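Local coordinates for ankyrin repeat domain protein (Legionella pneumophila subsp. pneumophila, PDB 6MCA) that acts as a bacterial effector that engages the LARP7 component of the host 7SK snRNP and combines ankyrin repeats with a cysteine protease-like region, at residues A391-I396 and A433-N438; G167-V172 and L181-F186; D197-F202 and D381-W386; F186-T191 and A350-V355. All blocks are in the same frame, centred on the assembly; numbering follows the deposited sequence.

Interaction 1 (A391-I396 and A433-N438); sequences ALDECI and AEKILN
K435 buries more surface here than any other residue of the two segments, and it does so by presenting two different chemistries to the facing helix. Its CG stands anti to the carbonyl carbon (chi1 -77°) and the chain then runs out extended, which lays its aliphatic part against I396 while the amine travels on to D393. The methyl end of I396 meets this chain at about a right angle, CD1 resting 3.5 Å from K435 CB. At the far end K435 NZ donates to D393 OD1 at 3.0 Å, a salt bridge that uses the syn lone pair of the carboxylate oxygen. Helices 373-399 and 427-440 run nearly parallel here, their local axes 14° apart and 10.8 Å from each other, within the all-helical C-terminal part of the chain. Across this spacing the long side chains make the contact. L392 does this on the buried side: its CD1 comes within 3.9 Å of I436 CG1, the two side chains crossing at about a right angle. L414 of helix 404-421 touches both L392 and I436 and closes this apolar patch, whereas the ion pair of D393 and K435 lies at the partly exposed margin.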
# COMPACT_ATOMS: atom_id res chain seq x y z
N ALA A 391 13.82 -5.92 2.50
CA ALA A 391 12.90 -6.05 3.62
C ALA A 391 13.40 -7.07 4.63
O ALA A 391 13.32 -6.84 5.85
CB ALA A 391 11.51 -6.43 3.11
N LEU A 392 13.94 -8.19 4.15
CA LEU A 392 14.50 -9.19 5.06
C LEU A 392 15.65 -8.60 5.88
O LEU A 392 15.75 -8.83 7.09
CB LEU A 392 14.96 -10.41 4.28
CG LEU A 392 15.55 -11.57 5.08
CD1 LEU A 392 14.59 -12.01 6.17
CD2 LEU A 392 15.89 -12.74 4.17
N ASP A 393 16.53 -7.84 5.23
CA ASP A 393 17.65 -7.22 5.93
C ASP A 393 17.17 -6.19 6.94
O ASP A 393 17.75 -6.07 8.03
CB ASP A 393 18.61 -6.57 4.93
CG ASP A 393 19.34 -7.59 4.07
OD1 ASP A 393 19.29 -8.80 4.40
OD2 ASP A 393 19.95 -7.19 3.06
N GLU A 394 16.13 -5.43 6.60
CA GLU A 394 15.55 -4.50 7.56
C GLU A 394 15.08 -5.22 8.81
O GLU A 394 15.35 -4.79 9.94
CB GLU A 394 14.38 -3.74 6.92
CG GLU A 394 14.78 -2.48 6.17
CD GLU A 394 13.59 -1.75 5.59
OE1 GLU A 394 12.48 -2.32 5.59
OE2 GLU A 394 13.76 -0.60 5.13
N CYS A 395 14.36 -6.34 8.63
CA CYS A 395 13.90 -7.11 9.78
C CYS A 395 15.07 -7.61 10.62
O CYS A 395 15.07 -7.49 11.85
CB CYS A 395 13.04 -8.28 9.31
SG CYS A 395 11.27 -7.98 9.42
N ILE A 396 16.09 -8.18 9.96
CA ILE A 396 17.22 -8.73 10.69
C ILE A 396 17.95 -7.65 11.46
O ILE A 396 18.35 -7.85 12.62
CB ILE A 396 18.17 -9.47 9.72
CG1 ILE A 396 17.50 -10.74 9.20
CG2 ILE A 396 19.49 -9.80 10.39
CD1 ILE A 396 18.27 -11.42 8.10
N ALA A 433 17.32 -18.39 4.24
CA ALA A 433 17.08 -19.28 5.37
C ALA A 433 18.25 -19.25 6.35
O ALA A 433 18.04 -19.32 7.56
CB ALA A 433 16.83 -20.70 4.87
N GLU A 434 19.48 -19.16 5.85
CA GLU A 434 20.63 -19.01 6.73
C GLU A 434 20.54 -17.71 7.52
O GLU A 434 20.73 -17.69 8.74
CB GLU A 434 21.92 -19.05 5.91
CG GLU A 434 23.14 -19.52 6.69
CD GLU A 434 23.18 -21.03 6.87
OE1 GLU A 434 22.84 -21.50 7.97
OE2 GLU A 434 23.54 -21.73 5.90
N LYS A 435 20.24 -16.61 6.82
CA LYS A 435 20.04 -15.32 7.48
C LYS A 435 19.01 -15.43 8.59
O LYS A 435 19.20 -14.88 9.69
CB LYS A 435 19.60 -14.27 6.46
CG LYS A 435 20.69 -13.71 5.57
CD LYS A 435 20.17 -12.50 4.81
CE LYS A 435 21.06 -12.12 3.65
NZ LYS A 435 20.44 -11.08 2.79
N ILE A 436 17.90 -16.12 8.33
CA ILE A 436 16.81 -16.19 9.30
C ILE A 436 17.18 -17.12 10.46
O ILE A 436 16.92 -16.80 11.63
CB ILE A 436 15.51 -16.64 8.61
CG1 ILE A 436 15.05 -15.57 7.62
CG2 ILE A 436 14.43 -16.93 9.63
CD1 ILE A 436 14.12 -16.09 6.55
N LEU A 437 17.77 -18.27 10.16
CA LEU A 437 18.15 -19.23 11.20
C LEU A 437 19.23 -18.69 12.11
O LEU A 437 19.36 -19.17 13.24
CB LEU A 437 18.61 -20.54 10.56
CG LEU A 437 17.51 -21.39 9.92
CD1 LEU A 437 18.12 -22.58 9.19
CD2 LEU A 437 16.50 -21.84 10.96
N ASN A 438 20.01 -17.70 11.65
CA ASN A 438 20.92 -17.01 12.57
C ASN A 438 20.18 -16.46 13.78
O ASN A 438 20.74 -16.40 14.88
CB ASN A 438 21.65 -15.89 11.84
CG ASN A 438 23.07 -16.26 11.48
OD1 ASN A 438 23.48 -17.41 11.60
ND2 ASN A 438 23.84 -15.27 11.03

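Interaction 2 (G167-V172 and L181-F186); sequences GDVDIV and LDYEGF
The phenol ring of Y183 lies close against V169, whose CG1 is 3.5 Å from Y183 CZ, while the carboxylates of E184 and D182 are each approached from above their planes. For E184 the donor comes from the other segment: G167 N donates to E184 OE2 at 2.9 Å in a nearly straight bond. For D182 it is the backbone N of E184 that sits above the plane, 3.1 Å from D182 OD1, closing an Asx turn just as the strand ends. D168 and D182 form an antiparallel non-hydrogen-bonded pair, and their like-charged OD1 atoms stand only 3.5 Å apart with the carboxylate planes 77° to each other, which would probably raise the affinity of one for a proton. V169 and L181 form the neighbouring hydrogen-bonded pair, with V169 N to L181 O at 2.9 Å and L181 N to V169 O at 2.8 Å. Past the last bridge, Y183 N donates one further bond to G167 O. V169 CG1 also packs on L181 CD2, on the face of the hairpin opposite the aspartates. That apolar face of the two-stranded hairpin 168-172/178-182 meets two helices: L181 touches F153 and A156 of helix 147-162, and V169 and Y183 touch I413 of helix 404-421.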
# COMPACT_ATOMS: atom_id res chain seq x y z
N GLY A 167 -2.19 -15.58 5.90
CA GLY A 167 -2.54 -15.50 7.30
C GLY A 167 -2.27 -14.14 7.91
O GLY A 167 -2.12 -13.12 7.22
N ASP A 168 -2.20 -14.13 9.24
CA ASP A 168 -1.99 -12.92 10.01
C ASP A 168 -0.64 -12.95 10.70
O ASP A 168 0.07 -13.96 10.71
CB ASP A 168 -3.10 -12.74 11.05
CG ASP A 168 -4.49 -12.70 10.43
OD1 ASP A 168 -4.67 -12.01 9.41
OD2 ASP A 168 -5.39 -13.37 10.97
N VAL A 169 -0.27 -11.81 11.28
CA VAL A 169 0.88 -11.71 12.17
C VAL A 169 0.65 -10.54 13.11
O VAL A 169 0.01 -9.55 12.74
CB VAL A 169 2.21 -11.57 11.40
CG1 VAL A 169 2.42 -10.14 10.92
CG2 VAL A 169 3.38 -12.03 12.27
N ASP A 170 1.15 -10.65 14.33
CA ASP A 170 0.94 -9.62 15.34
C ASP A 170 2.15 -8.70 15.41
O ASP A 170 3.28 -9.17 15.58
CB ASP A 170 0.65 -10.24 16.70
CG ASP A 170 -0.79 -10.71 16.83
OD1 ASP A 170 -1.33 -11.25 15.85
OD2 ASP A 170 -1.38 -10.53 17.92
N ILE A 171 1.90 -7.40 15.28
CA ILE A 171 2.93 -6.39 15.45
C ILE A 171 2.63 -5.61 16.73
O ILE A 171 1.61 -5.80 17.38
CB ILE A 171 3.03 -5.45 14.23
CG1 ILE A 171 1.75 -4.61 14.09
CG2 ILE A 171 3.29 -6.25 12.96
CD1 ILE A 171 1.88 -3.48 13.09
N VAL A 172 3.56 -4.73 17.09
CA VAL A 172 3.48 -3.99 18.35
C VAL A 172 3.06 -2.56 18.05
O VAL A 172 3.67 -1.89 17.21
CB VAL A 172 4.83 -4.02 19.09
CG1 VAL A 172 4.74 -3.23 20.38
CG2 VAL A 172 5.25 -5.46 19.36
N LEU A 181 -2.28 -8.01 12.04
CA LEU A 181 -2.01 -7.44 10.73
C LEU A 181 -2.22 -8.54 9.71
O LEU A 181 -1.67 -9.65 9.85
CB LEU A 181 -0.57 -6.89 10.65
CG LEU A 181 -0.05 -6.37 9.31
CD1 LEU A 181 0.83 -5.16 9.54
CD2 LEU A 181 0.72 -7.44 8.55
N ASP A 182 -3.00 -8.24 8.68
CA ASP A 182 -3.37 -9.22 7.65
C ASP A 182 -2.33 -9.17 6.53
O ASP A 182 -2.22 -8.16 5.83
CB ASP A 182 -4.77 -8.93 7.13
CG ASP A 182 -5.26 -9.99 6.15
OD1 ASP A 182 -4.62 -11.05 6.05
OD2 ASP A 182 -6.29 -9.75 5.49
N TYR A 183 -1.58 -10.26 6.37
CA TYR A 183 -0.60 -10.34 5.29
C TYR A 183 -1.26 -10.19 3.93
O TYR A 183 -0.64 -9.66 3.00
CB TYR A 183 0.14 -11.68 5.35
CG TYR A 183 1.29 -11.74 6.32
CD1 TYR A 183 2.10 -10.63 6.55
CD2 TYR A 183 1.58 -12.91 7.01
CE1 TYR A 183 3.16 -10.69 7.44
CE2 TYR A 183 2.64 -12.98 7.89
CZ TYR A 183 3.43 -11.87 8.10
OH TYR A 183 4.48 -11.94 8.99
N GLU A 184 -2.50 -10.64 3.79
CA GLU A 184 -3.17 -10.70 2.50
C GLU A 184 -4.06 -9.49 2.21
O GLU A 184 -4.56 -9.37 1.09
CB GLU A 184 -4.01 -11.98 2.41
CG GLU A 184 -3.29 -13.22 2.92
CD GLU A 184 -4.19 -14.43 3.00
OE1 GLU A 184 -4.66 -14.90 1.95
OE2 GLU A 184 -4.42 -14.93 4.13
N GLY A 185 -4.26 -8.61 3.19
CA GLY A 185 -5.10 -7.44 2.96
C GLY A 185 -4.41 -6.45 2.05
O GLY A 185 -3.25 -6.08 2.26
N PHE A 186 -5.12 -6.01 1.01
CA PHE A 186 -4.59 -5.07 0.04
C PHE A 186 -5.11 -3.67 0.33
O PHE A 186 -6.32 -3.48 0.52
CB PHE A 186 -4.96 -5.49 -1.39
CG PHE A 186 -4.48 -4.53 -2.44
CD1 PHE A 186 -3.17 -4.56 -2.88
CD2 PHE A 186 -5.35 -3.59 -2.99
CE1 PHE A 186 -2.73 -3.68 -3.85
CE2 PHE A 186 -4.91 -2.71 -3.95
CZ PHE A 186 -3.60 -2.75 -4.39

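Interaction 3 (D197-F202 and D381-W386); sequences DSLRRF and DEWVEW
The indole N-H of W383 reaches the hydroxyl of S198, W383 NE1 to S198 OG 2.9 Å, with the oxygen 21° out of the ring plane. Rotation of S198 that places OG anti to its own nitrogen (chi1 164°) turns the hydroxyl to the indole. Over one face of the same indole sits L199, its CD2 3.8 Å from the centroid of the five-membered ring in a CH-pi contact. F202 then wedges between the two tryptophans. W383 turns an edge toward one face of F202 and also sets its CA over that face. F202 in turn directs its own edge at the face of W386, with F202 CD1 3.6 Å from W386 CD2, making an aromatic cluster of two successive T-shaped pairs. The local axes of 197-202 and 381-386 stand almost perpendicular (97°), and the cluster joins the last turn of helix 188-202 to the middle of helix 373-399. F202 CA rests 3.9 Å from the centroid of the six-membered ring of W386, and R201 CB touches W386 CH2 at the margin. On helix 188-202, D197 is shared by R200, at OD1, and R201, with R201 NE 2.7 Å from D197 OD2. R162 of helix 147-162 adds a cation-pi contact to W383.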
# COMPACT_ATOMS: atom_id res chain seq x y z
N ASP A 197 8.27 4.43 -2.93
CA ASP A 197 9.41 4.47 -2.02
C ASP A 197 10.39 3.34 -2.31
O ASP A 197 11.61 3.52 -2.19
CB ASP A 197 8.92 4.40 -0.57
CG ASP A 197 10.06 4.54 0.42
OD1 ASP A 197 10.55 5.68 0.61
OD2 ASP A 197 10.46 3.52 1.02
N SER A 198 9.89 2.17 -2.70
CA SER A 198 10.75 1.04 -3.02
C SER A 198 11.57 1.33 -4.27
O SER A 198 12.75 0.99 -4.33
CB SER A 198 9.92 -0.22 -3.20
OG SER A 198 10.66 -1.24 -3.86
N LEU A 199 10.96 1.95 -5.28
CA LEU A 199 11.72 2.34 -6.46
C LEU A 199 12.80 3.36 -6.10
O LEU A 199 13.94 3.26 -6.58
CB LEU A 199 10.78 2.91 -7.53
CG LEU A 199 9.85 1.91 -8.22
CD1 LEU A 199 8.91 2.63 -9.16
CD2 LEU A 199 10.66 0.85 -8.96
N ARG A 200 12.45 4.34 -5.26
CA ARG A 200 13.43 5.33 -4.84
C ARG A 200 14.61 4.68 -4.14
O ARG A 200 15.77 5.01 -4.42
CB ARG A 200 12.77 6.36 -3.91
CG ARG A 200 13.74 7.37 -3.33
CD ARG A 200 13.11 8.19 -2.22
NE ARG A 200 12.88 7.39 -1.02
CZ ARG A 200 13.80 7.15 -0.09
NH1 ARG A 200 15.02 7.65 -0.22
NH2 ARG A 200 13.49 6.41 0.97
N ARG A 201 14.34 3.75 -3.22
CA ARG A 201 15.42 3.03 -2.55
C ARG A 201 16.20 2.16 -3.53
O ARG A 201 17.42 1.99 -3.37
CB ARG A 201 14.87 2.18 -1.41
CG ARG A 201 14.16 2.97 -0.33
CD ARG A 201 13.57 2.05 0.72
NE ARG A 201 12.92 2.80 1.79
CZ ARG A 201 13.56 3.33 2.83
NH1 ARG A 201 14.87 3.19 2.94
NH2 ARG A 201 12.89 4.00 3.75
N PHE A 202 15.52 1.61 -4.53
CA PHE A 202 16.16 0.69 -5.47
C PHE A 202 17.20 1.41 -6.31
O PHE A 202 18.35 0.97 -6.41
CB PHE A 202 15.09 0.05 -6.36
CG PHE A 202 15.65 -0.87 -7.41
CD1 PHE A 202 16.32 -2.02 -7.05
CD2 PHE A 202 15.49 -0.57 -8.75
CE1 PHE A 202 16.83 -2.87 -8.02
CE2 PHE A 202 15.99 -1.41 -9.72
CZ PHE A 202 16.66 -2.56 -9.36
N ASP A 381 12.29 -8.24 -12.44
CA ASP A 381 12.75 -9.34 -11.59
C ASP A 381 13.84 -8.89 -10.64
O ASP A 381 13.82 -9.22 -9.44
CB ASP A 381 13.24 -10.50 -12.46
CG ASP A 381 12.12 -11.23 -13.17
OD1 ASP A 381 10.98 -11.23 -12.64
OD2 ASP A 381 12.37 -11.79 -14.25
N GLU A 382 14.82 -8.13 -11.15
CA GLU A 382 15.90 -7.63 -10.30
C GLU A 382 15.36 -6.76 -9.18
O GLU A 382 15.76 -6.90 -8.02
CB GLU A 382 16.92 -6.87 -11.14
CG GLU A 382 18.25 -6.64 -10.45
CD GLU A 382 19.42 -6.65 -11.42
OE1 GLU A 382 19.19 -6.76 -12.64
OE2 GLU A 382 20.58 -6.56 -10.95
N TRP A 383 14.43 -5.85 -9.51
CA TRP A 383 13.85 -4.97 -8.50
C TRP A 383 13.08 -5.76 -7.44
O TRP A 383 13.21 -5.49 -6.24
CB TRP A 383 12.93 -3.95 -9.18
CG TRP A 383 12.02 -3.20 -8.26
CD1 TRP A 383 12.38 -2.48 -7.15
CD2 TRP A 383 10.60 -3.07 -8.36
NE1 TRP A 383 11.28 -1.92 -6.56
CE2 TRP A 383 10.17 -2.27 -7.29
CE3 TRP A 383 9.65 -3.56 -9.26
CZ2 TRP A 383 8.82 -1.95 -7.08
CZ3 TRP A 383 8.31 -3.24 -9.06
CH2 TRP A 383 7.92 -2.44 -7.98
N VAL A 384 12.29 -6.75 -7.87
CA VAL A 384 11.49 -7.51 -6.91
C VAL A 384 12.39 -8.31 -5.97
O VAL A 384 12.17 -8.32 -4.75
CB VAL A 384 10.49 -8.41 -7.66
CG1 VAL A 384 9.88 -9.43 -6.71
CG2 VAL A 384 9.40 -7.57 -8.30
N GLU A 385 13.41 -8.98 -6.50
CA GLU A 385 14.30 -9.75 -5.64
C GLU A 385 15.09 -8.84 -4.70
O GLU A 385 15.27 -9.16 -3.51
CB GLU A 385 15.23 -10.62 -6.48
CG GLU A 385 14.54 -11.78 -7.19
CD GLU A 385 13.81 -12.70 -6.23
OE1 GLU A 385 12.56 -12.79 -6.33
OE2 GLU A 385 14.46 -13.33 -5.38
N TRP A 386 15.56 -7.70 -5.22
CA TRP A 386 16.26 -6.74 -4.37
C TRP A 386 15.37 -6.26 -3.24
O TRP A 386 15.83 -6.11 -2.10
CB TRP A 386 16.75 -5.56 -5.21
CG TRP A 386 17.42 -4.49 -4.40
CD1 TRP A 386 18.75 -4.36 -4.16
CD2 TRP A 386 16.78 -3.41 -3.72
NE1 TRP A 386 18.99 -3.26 -3.38
CE2 TRP A 386 17.79 -2.65 -3.09
CE3 TRP A 386 15.45 -3.00 -3.59
CZ2 TRP A 386 17.51 -1.52 -2.34
CZ3 TRP A 386 15.17 -1.87 -2.84
CH2 TRP A 386 16.20 -1.14 -2.22

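Interaction 4 (F186-T191 and A350-V355); sequences FILEFT and ANVQAV
V352 sends both its methyl groups across to the facing segment. CG1 meets the methyl of T191, V352 CG1 lying 3.6 Å from T191 CG2 as the two side chains cross at a slant, while CG2 reaches mainly the F186 ring. V352 CG2 lies 4.0 Å from F186 CZ, near the ring plane at its edge; L188 CD1 is more distant, 4.4 Å from V352 CG2. The methyl of T191 also brushes the amide of Q353, T191 CG2 being 4.1 Å from Q353 NE2. What sets T191 in this pose is its own hydroxyl: T191 OG1, beside the backbone N (chi1 -68°), donates to I187 O at 2.7 Å, and the same rotamer puts CG2 anti to the backbone N, where it points at V352. I187 O, at the N-cap position of helix 188-202, takes this bond and the backbone N of T191 from opposite faces of its plane. On the other side, Q353 NE2 donates to W349 O one turn back in helix 348-353. Around V352, F225 of helix 215-233 and C269 of strand 266-273 complete its surroundings, placing the contact beside the five-stranded sheet, consistent with the cysteine protease-like part of the protein. No hydrogen bond spans the two segments: non-directional apolar contact joins them, and the local bonds of T191 OG1 and Q353 NE2 orient the threonine methyl and the glutamine amide.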
# COMPACT_ATOMS: atom_id res chain seq x y z
N PHE A 186 -5.12 -6.01 1.01
CA PHE A 186 -4.59 -5.07 0.04
C PHE A 186 -5.11 -3.67 0.33
O PHE A 186 -6.32 -3.48 0.52
CB PHE A 186 -4.96 -5.49 -1.39
CG PHE A 186 -4.48 -4.53 -2.44
CD1 PHE A 186 -3.17 -4.56 -2.88
CD2 PHE A 186 -5.35 -3.59 -2.99
CE1 PHE A 186 -2.73 -3.68 -3.85
CE2 PHE A 186 -4.91 -2.71 -3.95
CZ PHE A 186 -3.60 -2.75 -4.39
N ILE A 187 -4.20 -2.70 0.35
CA ILE A 187 -4.54 -1.29 0.54
C ILE A 187 -3.92 -0.52 -0.62
O ILE A 187 -2.70 -0.53 -0.80
CB ILE A 187 -4.03 -0.75 1.88
CG1 ILE A 187 -4.46 -1.67 3.03
CG2 ILE A 187 -4.55 0.66 2.11
CD1 ILE A 187 -3.76 -1.40 4.34
N LEU A 188 -4.77 0.17 -1.40
CA LEU A 188 -4.32 0.72 -2.68
C LEU A 188 -3.38 1.90 -2.49
O LEU A 188 -2.28 1.92 -3.06
CB LEU A 188 -5.54 1.12 -3.52
CG LEU A 188 -5.24 1.64 -4.92
CD1 LEU A 188 -4.47 0.61 -5.72
CD2 LEU A 188 -6.53 2.03 -5.63
N GLU A 189 -3.80 2.90 -1.71
CA GLU A 189 -2.95 4.08 -1.51
C GLU A 189 -1.65 3.71 -0.82
O GLU A 189 -0.57 4.21 -1.19
CB GLU A 189 -3.72 5.13 -0.70
CG GLU A 189 -5.11 5.44 -1.24
CD GLU A 189 -5.73 6.66 -0.60
OE1 GLU A 189 -5.20 7.78 -0.80
OE2 GLU A 189 -6.74 6.51 0.12
N PHE A 190 -1.73 2.84 0.19
CA PHE A 190 -0.52 2.32 0.82
C PHE A 190 0.38 1.64 -0.19
O PHE A 190 1.60 1.83 -0.17
CB PHE A 190 -0.90 1.35 1.94
CG PHE A 190 0.27 0.60 2.52
CD1 PHE A 190 1.06 1.16 3.50
CD2 PHE A 190 0.57 -0.68 2.08
CE1 PHE A 190 2.14 0.47 4.03
CE2 PHE A 190 1.64 -1.38 2.60
CZ PHE A 190 2.42 -0.80 3.58
N THR A 191 -0.21 0.85 -1.09
CA THR A 191 0.59 0.14 -2.09
C THR A 191 1.29 1.11 -3.03
O THR A 191 2.48 0.94 -3.34
CB THR A 191 -0.29 -0.84 -2.87
OG1 THR A 191 -0.71 -1.90 -2.01
CG2 THR A 191 0.48 -1.44 -4.04
N ALA A 350 0.16 -7.67 -7.31
CA ALA A 350 0.93 -8.01 -8.50
C ALA A 350 0.58 -7.09 -9.67
O ALA A 350 1.46 -6.72 -10.46
CB ALA A 350 0.69 -9.47 -8.88
N ASN A 351 -0.69 -6.71 -9.79
CA ASN A 351 -1.09 -5.79 -10.84
C ASN A 351 -0.40 -4.44 -10.69
O ASN A 351 0.04 -3.84 -11.68
CB ASN A 351 -2.61 -5.61 -10.85
CG ASN A 351 -3.33 -6.81 -11.43
OD1 ASN A 351 -2.73 -7.67 -12.07
ND2 ASN A 351 -4.64 -6.88 -11.20
N VAL A 352 -0.29 -3.94 -9.45
CA VAL A 352 0.40 -2.67 -9.24
C VAL A 352 1.89 -2.82 -9.50
O VAL A 352 2.52 -1.94 -10.08
CB VAL A 352 0.11 -2.14 -7.82
CG1 VAL A 352 0.84 -0.82 -7.61
CG2 VAL A 352 -1.38 -1.96 -7.62
N GLN A 353 2.48 -3.95 -9.07
CA GLN A 353 3.91 -4.17 -9.31
C GLN A 353 4.22 -4.19 -10.80
O GLN A 353 5.23 -3.63 -11.24
CB GLN A 353 4.37 -5.48 -8.67
CG GLN A 353 4.11 -5.61 -7.18
CD GLN A 353 4.45 -4.36 -6.40
OE1 GLN A 353 5.60 -3.94 -6.35
NE2 GLN A 353 3.44 -3.76 -5.79
N ALA A 354 3.36 -4.82 -11.60
CA ALA A 354 3.62 -4.95 -13.03
C ALA A 354 3.60 -3.62 -13.77
O ALA A 354 3.99 -3.58 -14.94
CB ALA A 354 2.59 -5.90 -13.66
N VAL A 355 3.16 -2.54 -13.12
CA VAL A 355 3.13 -1.23 -13.78
C VAL A 355 4.54 -0.80 -14.17
O VAL A 355 4.73 -0.14 -15.21
CB VAL A 355 2.45 -0.20 -12.86
CG1 VAL A 355 2.72 1.22 -13.34
CG2 VAL A 355 0.95 -0.46 -12.79

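Helix 188-202 is the common thread: its start makes interaction 4 and its end makes interaction 3, with centres 14 Å apart. The two meet where W383 CH2 lies 3.2 Å from Q353 OE1. Interaction 2 leads into the same helix through the shared residue F186, about 16 Å between centres from interaction 4. Helix 373-399 then carries both interaction 3 and interaction 1, whose centres are 18 Å apart and whose nearest atoms, about 5 Å apart, do not touch. Through these two shared helices the sheet-bearing region at interaction 4 is linked to the C-terminal helices at interaction 1, about 25 Å between centres, with helix 147-162 bordering all four.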